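Local coordinates for glutathione S-transferase (Xanthomonas axonopodis pv. citri, PDB 6NV6), which probably catalyses the conjugation of glutathione to electrophilic substrates, as a theta class glutathione transferase of the citrus canker pathogen, at residues E67-V72 against R96-T101; R110-G115 against A131-S136; M160-L165 against Q186-R191; A171-E174 against E178-E181; A190-R193 against A197-R200. One frame throughout, in Å; residues are numbered along the deposited sequence.

Contact 1: E67-V72 against R96-T101; sequences ESNAIV and RWMDWT
The flat amide of N69 turns its nitrogen toward helix 88-118, where N69 ND2 lies 3.0 Å from M98 O. Two indoles pack together on the far side of that helix, within one segment: W97 CZ3 stands 3.5 Å above one face of the W100 ring, near its rim, while W100 CE3 lies in the W97 plane at its edge. The N69 amide is held at both ends. ND2 donates to a water 2.8 Å away, and the water donates in turn to D99 OD1, bridging the two helices; OD1 takes a hydrogen bond from K17. The apolar half belongs to M98. A bend at chi3 (79°) brings its CE to V72 CG1 at 3.8 Å, and the same methyl lies 4.1 Å from N69 CB. T101 OG1 returns to W97 O at 2.7 Å, on the face of that carbonyl opposite T101 N. The run S68-V72 (SNAIV) corresponds to the SNAIL/TRAIL motif, which in relatives borders the glutathione site. Helix 68-79 of the thioredoxin-like domain thus meets the long helix 88-118, with helix 13-25 against S68, I71 and V72, and P164 of helix 163-174 touching both N69 and M98.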
# COMPACT_ATOMS: atom_id res chain seq x y z
N GLU A 67 10.52 2.52 -8.33
CA GLU A 67 9.07 2.40 -8.49
C GLU A 67 8.53 1.43 -7.46
O GLU A 67 8.92 0.26 -7.46
CB GLU A 67 8.73 1.95 -9.90
CG GLU A 67 8.69 3.10 -10.88
CD GLU A 67 7.49 4.00 -10.65
OE1 GLU A 67 6.50 3.53 -10.04
OE2 GLU A 67 7.52 5.18 -11.06
N SER A 68 7.62 1.90 -6.60
CA SER A 68 7.05 1.11 -5.51
C SER A 68 6.66 -0.29 -5.98
O SER A 68 7.16 -1.31 -5.48
CB SER A 68 5.83 1.82 -4.95
OG SER A 68 6.05 3.23 -4.87
N ASN A 69 5.75 -0.35 -6.96
CA ASN A 69 5.17 -1.64 -7.33
C ASN A 69 6.18 -2.53 -8.04
O ASN A 69 6.12 -3.76 -7.90
CB ASN A 69 3.91 -1.43 -8.18
CG ASN A 69 2.80 -0.71 -7.43
OD1 ASN A 69 2.83 -0.59 -6.21
ND2 ASN A 69 1.82 -0.22 -8.18
N ALA A 70 7.10 -1.95 -8.80
CA ALA A 70 8.22 -2.73 -9.33
C ALA A 70 9.08 -3.28 -8.20
O ALA A 70 9.50 -4.45 -8.24
CB ALA A 70 9.05 -1.88 -10.29
N ILE A 71 9.37 -2.45 -7.19
CA ILE A 71 10.11 -2.91 -6.03
C ILE A 71 9.40 -4.09 -5.38
O ILE A 71 10.03 -5.08 -4.98
CB ILE A 71 10.32 -1.76 -5.03
CG1 ILE A 71 11.22 -0.68 -5.64
CG2 ILE A 71 10.94 -2.27 -3.74
CD1 ILE A 71 11.19 0.63 -4.89
N VAL A 72 8.07 -4.02 -5.30
CA VAL A 72 7.33 -5.10 -4.65
C VAL A 72 7.44 -6.37 -5.49
O VAL A 72 7.87 -7.42 -4.99
CB VAL A 72 5.85 -4.70 -4.45
CG1 VAL A 72 5.00 -5.93 -4.08
CG2 VAL A 72 5.72 -3.60 -3.39
N ARG A 96 -3.75 -6.47 -11.31
CA ARG A 96 -4.62 -5.36 -11.70
C ARG A 96 -4.86 -4.39 -10.56
O ARG A 96 -5.11 -3.20 -10.80
CB ARG A 96 -5.95 -5.91 -12.20
CG ARG A 96 -6.77 -6.47 -11.07
CD ARG A 96 -8.14 -6.82 -11.51
NE ARG A 96 -8.12 -8.06 -12.27
CZ ARG A 96 -8.78 -9.14 -11.91
NH1 ARG A 96 -9.51 -9.14 -10.80
NH2 ARG A 96 -8.71 -10.23 -12.66
N TRP A 97 -4.81 -4.86 -9.31
CA TRP A 97 -5.04 -3.97 -8.19
C TRP A 97 -3.77 -3.21 -7.86
O TRP A 97 -3.84 -2.10 -7.32
CB TRP A 97 -5.56 -4.74 -6.98
CG TRP A 97 -6.96 -5.18 -7.21
CD1 TRP A 97 -7.38 -6.44 -7.51
CD2 TRP A 97 -8.12 -4.35 -7.23
NE1 TRP A 97 -8.74 -6.45 -7.69
CE2 TRP A 97 -9.22 -5.17 -7.52
CE3 TRP A 97 -8.34 -2.98 -7.02
CZ2 TRP A 97 -10.52 -4.68 -7.61
CZ3 TRP A 97 -9.63 -2.49 -7.11
CH2 TRP A 97 -10.71 -3.34 -7.40
N MET A 98 -2.62 -3.76 -8.23
CA MET A 98 -1.38 -3.00 -8.12
C MET A 98 -1.40 -1.80 -9.06
O MET A 98 -1.14 -0.67 -8.64
CB MET A 98 -0.19 -3.91 -8.41
CG MET A 98 -0.11 -5.13 -7.52
SD MET A 98 1.38 -6.10 -7.81
CE MET A 98 2.57 -5.10 -6.90
N ASP A 99 -1.72 -2.03 -10.33
CA ASP A 99 -1.83 -0.93 -11.29
C ASP A 99 -2.95 0.04 -10.91
O ASP A 99 -2.79 1.26 -11.02
CB ASP A 99 -2.06 -1.47 -12.69
CG ASP A 99 -0.78 -1.84 -13.39
OD1 ASP A 99 0.30 -1.36 -12.97
OD2 ASP A 99 -0.86 -2.62 -14.36
N TRP A 100 -4.10 -0.49 -10.49
CA TRP A 100 -5.24 0.36 -10.16
C TRP A 100 -4.95 1.25 -8.95
O TRP A 100 -5.40 2.41 -8.90
CB TRP A 100 -6.46 -0.54 -9.92
CG TRP A 100 -7.72 0.17 -9.52
CD1 TRP A 100 -8.73 0.56 -10.35
CD2 TRP A 100 -8.14 0.52 -8.20
NE1 TRP A 100 -9.74 1.15 -9.63
CE2 TRP A 100 -9.40 1.14 -8.31
CE3 TRP A 100 -7.56 0.39 -6.93
CZ2 TRP A 100 -10.09 1.62 -7.20
CZ3 TRP A 100 -8.25 0.87 -5.82
CH2 TRP A 100 -9.50 1.48 -5.97
N THR A 101 -4.20 0.75 -7.98
CA THR A 101 -3.84 1.58 -6.83
C THR A 101 -3.07 2.82 -7.29
O THR A 101 -3.35 3.94 -6.85
CB THR A 101 -3.01 0.77 -5.83
OG1 THR A 101 -3.81 -0.29 -5.29
CG2 THR A 101 -2.53 1.65 -4.69
O HOH W 1 1.87 -1.44 -10.68

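Contact 2: R110-G115 against A131-S136; sequences RDLFWG and AALTQS
L112 reaches from helix 88-118 onto helix 126-146 and carries nearly all of this contact. Its CB starts the approach, 3.7 Å from A132 CB, at the point where the two backbones come nearest, with 5.1 Å between L112 CA and A132 CA. CG stands anti to the backbone N (chi1 176°) and spreads the two methyls over L133. CD1 rests 3.6 Å from L133 CB, while CD2 meets L133 CD1 at 3.7 Å and stays 4.1 Å from S136 OG. The small side chain of A132 lets the backbones come close here: the short segments approach to 8.6 Å between axes and run at 137° to each other, closer to antiparallel than to perpendicular. W172 of helix 163-174 touches L112, L133 and S136, and V108 covers A132 and S136, so the three helices of the all-helical C-terminal domain share one core here. No hydrogen bond crosses between the two segments. The one hydroxyl in the interface turns back on its own helix, S136 OG donating to A132 O at 3.0 Å from above the carbonyl plane, which leaves the join to dispersion and the burial of apolar surface.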
# COMPACT_ATOMS: atom_id res chain seq x y z
N ARG A 110 -4.02 10.72 -2.02
CA ARG A 110 -2.94 11.57 -1.52
C ARG A 110 -3.43 13.00 -1.36
O ARG A 110 -2.99 13.71 -0.44
CB ARG A 110 -1.73 11.50 -2.45
N ASP A 111 -4.36 13.42 -2.21
CA ASP A 111 -4.95 14.75 -2.08
C ASP A 111 -5.82 14.85 -0.84
O ASP A 111 -5.68 15.79 -0.04
CB ASP A 111 -5.76 15.08 -3.34
CG ASP A 111 -5.65 16.53 -3.73
OD1 ASP A 111 -4.51 17.02 -3.86
OD2 ASP A 111 -6.71 17.17 -3.92
N LEU A 112 -6.72 13.88 -0.65
CA LEU A 112 -7.51 13.82 0.57
C LEU A 112 -6.60 13.83 1.78
O LEU A 112 -6.78 14.62 2.71
CB LEU A 112 -8.38 12.56 0.59
CG LEU A 112 -9.16 12.40 1.90
CD1 LEU A 112 -10.22 13.49 2.04
CD2 LEU A 112 -9.79 11.03 2.01
N PHE A 113 -5.59 12.96 1.78
CA PHE A 113 -4.74 12.84 2.95
C PHE A 113 -3.96 14.11 3.23
O PHE A 113 -3.69 14.42 4.40
CB PHE A 113 -3.79 11.66 2.79
CG PHE A 113 -2.92 11.43 3.97
CD1 PHE A 113 -1.69 12.07 4.09
CD2 PHE A 113 -3.35 10.61 5.01
CE1 PHE A 113 -0.88 11.88 5.21
CE2 PHE A 113 -2.54 10.41 6.14
CZ PHE A 113 -1.31 11.05 6.24
N TRP A 114 -3.58 14.87 2.20
CA TRP A 114 -2.82 16.09 2.46
C TRP A 114 -3.68 17.13 3.15
O TRP A 114 -3.31 17.67 4.20
CB TRP A 114 -2.21 16.63 1.16
CG TRP A 114 -0.74 16.29 1.04
CD1 TRP A 114 -0.20 15.18 0.43
CD2 TRP A 114 0.37 17.04 1.56
NE1 TRP A 114 1.18 15.21 0.53
CE2 TRP A 114 1.56 16.34 1.22
CE3 TRP A 114 0.49 18.25 2.27
CZ2 TRP A 114 2.83 16.80 1.57
CZ3 TRP A 114 1.76 18.70 2.62
CH2 TRP A 114 2.91 17.98 2.26
N GLY A 115 -4.86 17.42 2.59
CA GLY A 115 -5.77 18.37 3.17
C GLY A 115 -6.17 18.15 4.62
O GLY A 115 -6.62 19.08 5.29
N ALA A 131 -14.50 16.59 -2.00
CA ALA A 131 -14.62 15.86 -3.26
C ALA A 131 -13.64 14.70 -3.31
O ALA A 131 -13.98 13.61 -3.78
CB ALA A 131 -14.40 16.80 -4.44
N ALA A 132 -12.42 14.91 -2.81
CA ALA A 132 -11.49 13.80 -2.66
C ALA A 132 -12.08 12.71 -1.78
O ALA A 132 -12.10 11.53 -2.16
CB ALA A 132 -10.16 14.30 -2.09
N LEU A 133 -12.59 13.09 -0.60
CA LEU A 133 -13.16 12.10 0.30
C LEU A 133 -14.29 11.33 -0.36
O LEU A 133 -14.40 10.11 -0.21
CB LEU A 133 -13.67 12.76 1.58
CG LEU A 133 -14.36 11.78 2.53
CD1 LEU A 133 -13.39 10.70 2.95
CD2 LEU A 133 -14.94 12.45 3.76
N THR A 134 -15.14 12.03 -1.11
CA THR A 134 -16.28 11.35 -1.72
C THR A 134 -15.82 10.42 -2.84
O THR A 134 -16.37 9.33 -3.01
CB THR A 134 -17.28 12.39 -2.24
OG1 THR A 134 -17.90 13.05 -1.13
CG2 THR A 134 -18.35 11.72 -3.11
N GLN A 135 -14.82 10.83 -3.61
CA GLN A 135 -14.37 9.99 -4.72
C GLN A 135 -13.48 8.85 -4.24
O GLN A 135 -13.59 7.72 -4.73
CB GLN A 135 -13.65 10.83 -5.76
CG GLN A 135 -13.52 10.09 -7.07
CD GLN A 135 -12.54 10.75 -7.99
OE1 GLN A 135 -11.90 10.08 -8.81
NE2 GLN A 135 -12.40 12.07 -7.88
N SER A 136 -12.57 9.15 -3.31
CA SER A 136 -11.86 8.09 -2.60
C SER A 136 -12.82 6.97 -2.21
O SER A 136 -12.60 5.79 -2.53
CB SER A 136 -11.17 8.67 -1.36
OG SER A 136 -10.03 9.44 -1.72

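Contact 3: M160-L165 against Q186-R191; sequences MGDIPL and QAWYAR
W188 drives its indole from helix 183-193 toward the chain near the N-terminal end of helix 163-174, and the closest part of the contact is polar. W188 NE1 donates to D162 OD2 at 2.7 Å, with a bent N-H...O angle of 143°. The nitrogen meets the anti side of that oxygen, a little out of the carboxylate plane, and the carboxylate and indole planes stand 41° apart. W188 CG lies anti to the backbone N (chi1 166°), which lets the indole span the distance between the backbones, 9.5 Å between D162 CA and W188 CA. D162 is also gripped from the preceding loop, where L153 N donates to OD2 and S154 OG is hydrogen-bonded to OD1, so a buried carboxylate has several partners. An aspartate near the beginning of this helix is a hallmark of the C-terminal domain of glutathione transferases, and here it ties loop, helix 163-174 and helix 183-193 together. At the far rim of the indole the tight side turns apolar: W188 CH2 touches L165 CG at 3.8 Å and lies at the same distance from L165 C, which meets it at the ring edge. The loose side is the outer one of helix 183-193, where Q186 is exposed and A187 and A190 partly so. R191, also partly exposed, reaches with NH1 to P151 O.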
# COMPACT_ATOMS: atom_id res chain seq x y z
N MET A 160 1.36 -10.55 -3.42
CA MET A 160 1.87 -9.21 -3.70
C MET A 160 0.78 -8.24 -4.13
O MET A 160 0.89 -7.03 -3.89
CB MET A 160 2.93 -9.30 -4.79
CG MET A 160 2.43 -10.03 -6.04
SD MET A 160 3.54 -9.90 -7.45
CE MET A 160 5.06 -9.91 -6.54
N GLY A 161 -0.27 -8.76 -4.78
CA GLY A 161 -1.32 -7.91 -5.30
C GLY A 161 -2.05 -7.13 -4.22
O GLY A 161 -2.59 -6.05 -4.49
N ASP A 162 -2.07 -7.64 -2.99
CA ASP A 162 -2.73 -6.92 -1.91
C ASP A 162 -1.87 -5.80 -1.33
O ASP A 162 -2.39 -4.96 -0.58
CB ASP A 162 -3.09 -7.89 -0.78
CG ASP A 162 -4.18 -8.86 -1.17
OD1 ASP A 162 -3.86 -9.88 -1.84
OD2 ASP A 162 -5.34 -8.60 -0.80
N ILE A 163 -0.59 -5.76 -1.65
CA ILE A 163 0.36 -4.93 -0.92
C ILE A 163 0.22 -3.45 -1.26
O ILE A 163 0.18 -2.63 -0.33
CB ILE A 163 1.78 -5.45 -1.15
CG1 ILE A 163 1.98 -6.75 -0.37
CG2 ILE A 163 2.83 -4.41 -0.75
CD1 ILE A 163 3.31 -7.41 -0.62
N PRO A 164 0.13 -3.03 -2.54
CA PRO A 164 0.03 -1.57 -2.79
C PRO A 164 -1.20 -0.93 -2.17
O PRO A 164 -1.07 0.05 -1.41
CB PRO A 164 0.02 -1.49 -4.32
CG PRO A 164 0.73 -2.71 -4.76
CD PRO A 164 0.35 -3.78 -3.79
N LEU A 165 -2.41 -1.45 -2.45
CA LEU A 165 -3.60 -0.88 -1.81
C LEU A 165 -3.60 -1.12 -0.30
O LEU A 165 -4.09 -0.27 0.46
CB LEU A 165 -4.87 -1.46 -2.43
CG LEU A 165 -6.17 -0.81 -1.96
CD1 LEU A 165 -6.19 0.69 -2.30
CD2 LEU A 165 -7.37 -1.51 -2.55
N GLN A 186 -13.16 -3.59 4.89
CA GLN A 186 -12.74 -3.50 6.28
C GLN A 186 -12.29 -4.84 6.84
O GLN A 186 -11.29 -4.91 7.57
CB GLN A 186 -13.88 -2.93 7.12
CG GLN A 186 -13.59 -2.93 8.61
CD GLN A 186 -14.64 -2.18 9.40
OE1 GLN A 186 -15.34 -1.32 8.85
NE2 GLN A 186 -14.76 -2.50 10.69
N ALA A 187 -13.02 -5.92 6.53
CA ALA A 187 -12.62 -7.24 7.01
C ALA A 187 -11.28 -7.66 6.42
O ALA A 187 -10.50 -8.37 7.07
CB ALA A 187 -13.70 -8.27 6.67
N TRP A 188 -11.00 -7.23 5.18
CA TRP A 188 -9.70 -7.45 4.57
C TRP A 188 -8.61 -6.71 5.34
O TRP A 188 -7.55 -7.27 5.63
CB TRP A 188 -9.77 -7.00 3.11
CG TRP A 188 -8.47 -6.82 2.34
CD1 TRP A 188 -7.64 -7.81 1.88
CD2 TRP A 188 -7.92 -5.58 1.85
NE1 TRP A 188 -6.60 -7.26 1.17
CE2 TRP A 188 -6.75 -5.90 1.13
CE3 TRP A 188 -8.30 -4.24 1.96
CZ2 TRP A 188 -5.94 -4.92 0.52
CZ3 TRP A 188 -7.50 -3.26 1.35
CH2 TRP A 188 -6.33 -3.61 0.64
N TYR A 189 -8.88 -5.45 5.70
CA TYR A 189 -7.94 -4.70 6.52
C TYR A 189 -7.74 -5.37 7.87
O TYR A 189 -6.63 -5.35 8.42
CB TYR A 189 -8.43 -3.27 6.69
CG TYR A 189 -7.58 -2.43 7.60
CD1 TYR A 189 -6.20 -2.36 7.43
CD2 TYR A 189 -8.15 -1.69 8.63
CE1 TYR A 189 -5.42 -1.60 8.26
CE2 TYR A 189 -7.38 -0.92 9.47
CZ TYR A 189 -6.02 -0.88 9.28
OH TYR A 189 -5.25 -0.12 10.12
N ALA A 190 -8.81 -5.95 8.43
CA ALA A 190 -8.68 -6.67 9.70
C ALA A 190 -7.76 -7.88 9.56
O ALA A 190 -7.02 -8.20 10.49
CB ALA A 190 -10.05 -7.09 10.21
N ARG A 191 -7.78 -8.54 8.40
CA ARG A 191 -6.92 -9.71 8.22
C ARG A 191 -5.50 -9.30 7.89
O ARG A 191 -4.54 -10.03 8.21
CB ARG A 191 -7.48 -10.60 7.12
CG ARG A 191 -8.79 -11.27 7.50
CD ARG A 191 -9.22 -12.27 6.42
NE ARG A 191 -9.48 -11.63 5.13
CZ ARG A 191 -10.65 -11.12 4.74
NH1 ARG A 191 -10.74 -10.45 3.60
NH2 ARG A 191 -11.72 -11.22 5.51

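Contact 4: A171-E174 against E178-E181; sequences AWFE and ERPE
R179 runs over one face of the W172 indole, the two side chains passing in opposite directions, and finishes at the backbone where helix 163-174 ends. Its methylenes do the packing: CG rides 3.3 Å above the indole plane, and CD makes a CH-pi contact, 3.7 Å from the centroid of the five-membered ring. The guanidinium rises away above that ring, steep to it (planes 78° apart); with CZ 5.9 Å from the centroid, any cation-pi attraction is at most weak. Instead R179 NH2 donates to W172 O at 2.9 Å, in the carbonyl plane but with a bent N-H...O angle of 134°, and NH2 is also hydrogen-bonded to M175 O. F173 O lies over one face of the guanidinium, 3.2 Å from R179 NH2, at an angle too poor for a hydrogen bond. P180 follows at the indole edge, its CD 3.7 Å from W172 CZ2. A water joins the two segments as well, accepting from W172 NE1 at 3.2 Å and donating to P180 O at 2.9 Å. Further out, F109 and L140 pack against W172, and the F173 ring lies nearly parallel to that of Y189. A cation set among the carbonyls of W172, F173 and M175 is consistent with favourable electrostatics at a helix C-terminus, while its methylenes cover one face of the indole.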
# COMPACT_ATOMS: atom_id res chain seq x y z
N ALA A 171 -3.76 4.17 5.96
CA ALA A 171 -4.07 5.59 6.07
C ALA A 171 -5.58 5.82 6.00
O ALA A 171 -6.13 6.58 6.81
CB ALA A 171 -3.35 6.37 4.97
N TRP A 172 -6.25 5.16 5.06
CA TRP A 172 -7.69 5.33 4.92
C TRP A 172 -8.44 5.09 6.23
O TRP A 172 -9.31 5.88 6.60
CB TRP A 172 -8.22 4.38 3.84
CG TRP A 172 -9.71 4.35 3.71
CD1 TRP A 172 -10.57 3.35 4.12
CD2 TRP A 172 -10.54 5.35 3.10
NE1 TRP A 172 -11.87 3.68 3.81
CE2 TRP A 172 -11.88 4.90 3.19
CE3 TRP A 172 -10.28 6.58 2.50
CZ2 TRP A 172 -12.95 5.64 2.69
CZ3 TRP A 172 -11.35 7.31 2.01
CH2 TRP A 172 -12.66 6.84 2.10
N PHE A 173 -8.11 4.03 6.95
CA PHE A 173 -8.91 3.65 8.10
C PHE A 173 -8.50 4.36 9.38
O PHE A 173 -9.32 4.50 10.29
CB PHE A 173 -8.84 2.13 8.30
CG PHE A 173 -9.80 1.36 7.43
CD1 PHE A 173 -11.17 1.51 7.58
CD2 PHE A 173 -9.33 0.50 6.43
CE1 PHE A 173 -12.06 0.81 6.78
CE2 PHE A 173 -10.21 -0.20 5.63
CZ PHE A 173 -11.58 -0.05 5.80
N GLU A 174 -7.25 4.81 9.48
CA GLU A 174 -6.79 5.44 10.70
C GLU A 174 -6.72 6.95 10.61
O GLU A 174 -6.51 7.61 11.63
CB GLU A 174 -5.42 4.86 11.09
CG GLU A 174 -5.41 3.32 11.10
CD GLU A 174 -6.45 2.70 12.05
OE1 GLU A 174 -6.75 3.33 13.09
OE2 GLU A 174 -6.96 1.59 11.77
N GLU A 178 -14.70 10.73 8.26
CA GLU A 178 -15.91 9.92 8.27
C GLU A 178 -15.92 9.09 6.99
O GLU A 178 -15.96 9.65 5.89
CB GLU A 178 -17.18 10.77 8.38
CG GLU A 178 -18.40 9.98 8.84
CD GLU A 178 -19.62 10.85 9.19
OE1 GLU A 178 -19.73 11.99 8.69
OE2 GLU A 178 -20.47 10.37 9.98
N ARG A 179 -15.88 7.76 7.15
CA ARG A 179 -15.77 6.82 6.04
C ARG A 179 -17.12 6.20 5.71
O ARG A 179 -17.91 5.92 6.61
CB ARG A 179 -14.78 5.69 6.38
CG ARG A 179 -13.34 6.05 6.13
CD ARG A 179 -12.39 5.12 6.87
NE ARG A 179 -12.61 5.15 8.31
CZ ARG A 179 -11.98 5.95 9.16
NH1 ARG A 179 -12.35 5.99 10.43
NH2 ARG A 179 -11.04 6.76 8.74
N PRO A 180 -17.41 5.95 4.44
CA PRO A 180 -18.61 5.16 4.12
C PRO A 180 -18.42 3.71 4.54
O PRO A 180 -17.31 3.20 4.66
CB PRO A 180 -18.70 5.29 2.60
CG PRO A 180 -17.28 5.39 2.17
CD PRO A 180 -16.59 6.20 3.25
N GLU A 181 -19.55 3.04 4.76
CA GLU A 181 -19.52 1.65 5.19
C GLU A 181 -19.06 0.77 4.03
O GLU A 181 -19.76 0.64 3.02
CB GLU A 181 -20.89 1.23 5.72
CG GLU A 181 -21.04 1.32 7.23
CD GLU A 181 -20.61 0.05 7.95
OE1 GLU A 181 -19.92 -0.79 7.32
OE2 GLU A 181 -20.97 -0.10 9.15
O HOH W 2 -14.58 2.33 4.68

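Contact 5: A190-R193 against A197-R200; sequences ARLR and AYQR
A tight turn between two consecutive helices of the all-helical glutathione transferase C-terminal domain, 183-193 and the short 196-201, is closed by L192 and R193 against Y198 and Q199. Y198 leads the apolar half. Its CG is anti to the backbone N (chi1 -175°), which lays the ring against L192 and R193, and L192 CB sits over its centre in a CH-pi contact, 3.9 Å from the centroid and 4° off the ring normal. Nearer the root of the side chain, L192 O comes within 3.4 Å of Y198 CB. R193 comes in from another direction: its CG is 4.0 Å from Y198 CE2, while the bent chain carries the guanidinium off to a cation-pi contact with Y189. The ring is pinned at its far end as well, because Y198 OH is hydrogen-bonded to G166 O of helix 163-174. W20 of helix 13-25 meets the tyrosine edge-to-face and also touches L192, so a helix of the thioredoxin-like domain backs the turn. R200, two residues after Y198, forms a salt bridge with E23 of helix 13-25. The polar half of the contact lies toward solvent. There the exposed Q199, extended beyond CG, reaches back along the turn to the backbone of R193. Q199 NE2 donates to R193 O at 2.9 Å, nearly straight at 170°, the nitrogen lying in the carbonyl plane and the oxygen in the plane of the amide.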
# COMPACT_ATOMS: atom_id res chain seq x y z
N ALA A 190 -8.81 -5.95 8.43
CA ALA A 190 -8.68 -6.67 9.70
C ALA A 190 -7.76 -7.88 9.56
O ALA A 190 -7.02 -8.20 10.49
CB ALA A 190 -10.05 -7.09 10.21
N ARG A 191 -7.78 -8.54 8.40
CA ARG A 191 -6.92 -9.71 8.22
C ARG A 191 -5.50 -9.30 7.89
O ARG A 191 -4.54 -10.03 8.21
CB ARG A 191 -7.48 -10.60 7.12
CG ARG A 191 -8.79 -11.27 7.50
CD ARG A 191 -9.22 -12.27 6.42
NE ARG A 191 -9.48 -11.63 5.13
CZ ARG A 191 -10.65 -11.12 4.74
NH1 ARG A 191 -10.74 -10.45 3.60
NH2 ARG A 191 -11.72 -11.22 5.51
N LEU A 192 -5.33 -8.15 7.24
CA LEU A 192 -3.99 -7.61 7.05
C LEU A 192 -3.34 -7.31 8.39
O LEU A 192 -2.17 -7.61 8.61
CB LEU A 192 -4.03 -6.36 6.18
CG LEU A 192 -4.43 -6.56 4.71
CD1 LEU A 192 -4.53 -5.23 3.98
CD2 LEU A 192 -3.47 -7.50 4.00
N ARG A 193 -4.12 -6.73 9.32
CA ARG A 193 -3.57 -6.29 10.59
C ARG A 193 -3.05 -7.44 11.43
O ARG A 193 -2.18 -7.21 12.29
CB ARG A 193 -4.63 -5.49 11.35
CG ARG A 193 -4.76 -4.05 10.83
CD ARG A 193 -5.59 -3.14 11.73
NE ARG A 193 -6.49 -3.86 12.63
CZ ARG A 193 -7.80 -4.06 12.40
NH1 ARG A 193 -8.38 -3.61 11.31
NH2 ARG A 193 -8.52 -4.73 13.29
N ALA A 197 4.42 -8.76 9.47
CA ALA A 197 5.09 -7.97 8.44
C ALA A 197 4.31 -6.70 8.13
O ALA A 197 4.90 -5.65 7.86
CB ALA A 197 5.30 -8.79 7.17
N TYR A 198 2.98 -6.78 8.20
CA TYR A 198 2.16 -5.60 8.00
C TYR A 198 2.25 -4.64 9.19
O TYR A 198 2.28 -3.42 9.02
CB TYR A 198 0.72 -6.02 7.75
CG TYR A 198 -0.23 -4.90 7.40
CD1 TYR A 198 -0.30 -4.41 6.09
CD2 TYR A 198 -1.07 -4.36 8.36
CE1 TYR A 198 -1.18 -3.41 5.76
CE2 TYR A 198 -1.95 -3.35 8.04
CZ TYR A 198 -2.01 -2.87 6.74
OH TYR A 198 -2.89 -1.86 6.41
N GLN A 199 2.30 -5.19 10.41
CA GLN A 199 2.42 -4.35 11.59
C GLN A 199 3.74 -3.59 11.60
O GLN A 199 3.78 -2.40 11.93
CB GLN A 199 2.31 -5.20 12.85
CG GLN A 199 0.95 -5.82 13.10
CD GLN A 199 1.04 -6.98 14.05
OE1 GLN A 199 2.07 -7.17 14.70
NE2 GLN A 199 -0.02 -7.78 14.14
N ARG A 200 4.83 -4.26 11.23
CA ARG A 200 6.14 -3.61 11.25
C ARG A 200 6.38 -2.78 10.00
O ARG A 200 7.06 -1.74 10.06
CB ARG A 200 7.24 -4.66 11.41
CG ARG A 200 7.18 -5.41 12.72
CD ARG A 200 8.33 -6.40 12.81
NE ARG A 200 8.31 -7.30 11.67
CZ ARG A 200 7.88 -8.56 11.71
NH1 ARG A 200 7.76 -9.27 10.59
NH2 ARG A 200 7.47 -9.06 12.87

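Overall arrangement
Helix 163-174 is the hub. Its N-terminal part carries contact 3 and touches contact 1, where N69 OD1 lies 3.3 Å from P164 CG; its other end carries contact 4. W172 there packs against contact 2, S136 CB lying 3.6 Å from W172 CZ3. Contacts 3 and 4 are joined by a probable hydrogen bond, Y189 OH to E174 OE2 at 2.9 Å. Contact 5 shares A190 and R191 with contact 3, their centres about 8 Å apart. Contact 1, at the boundary between the two domains, probably lies nearest the glutathione site. The centres of contact 1 and contact 4 are about 22 Å apart, and the centres of contact 1 and contact 2 about 20 Å apart.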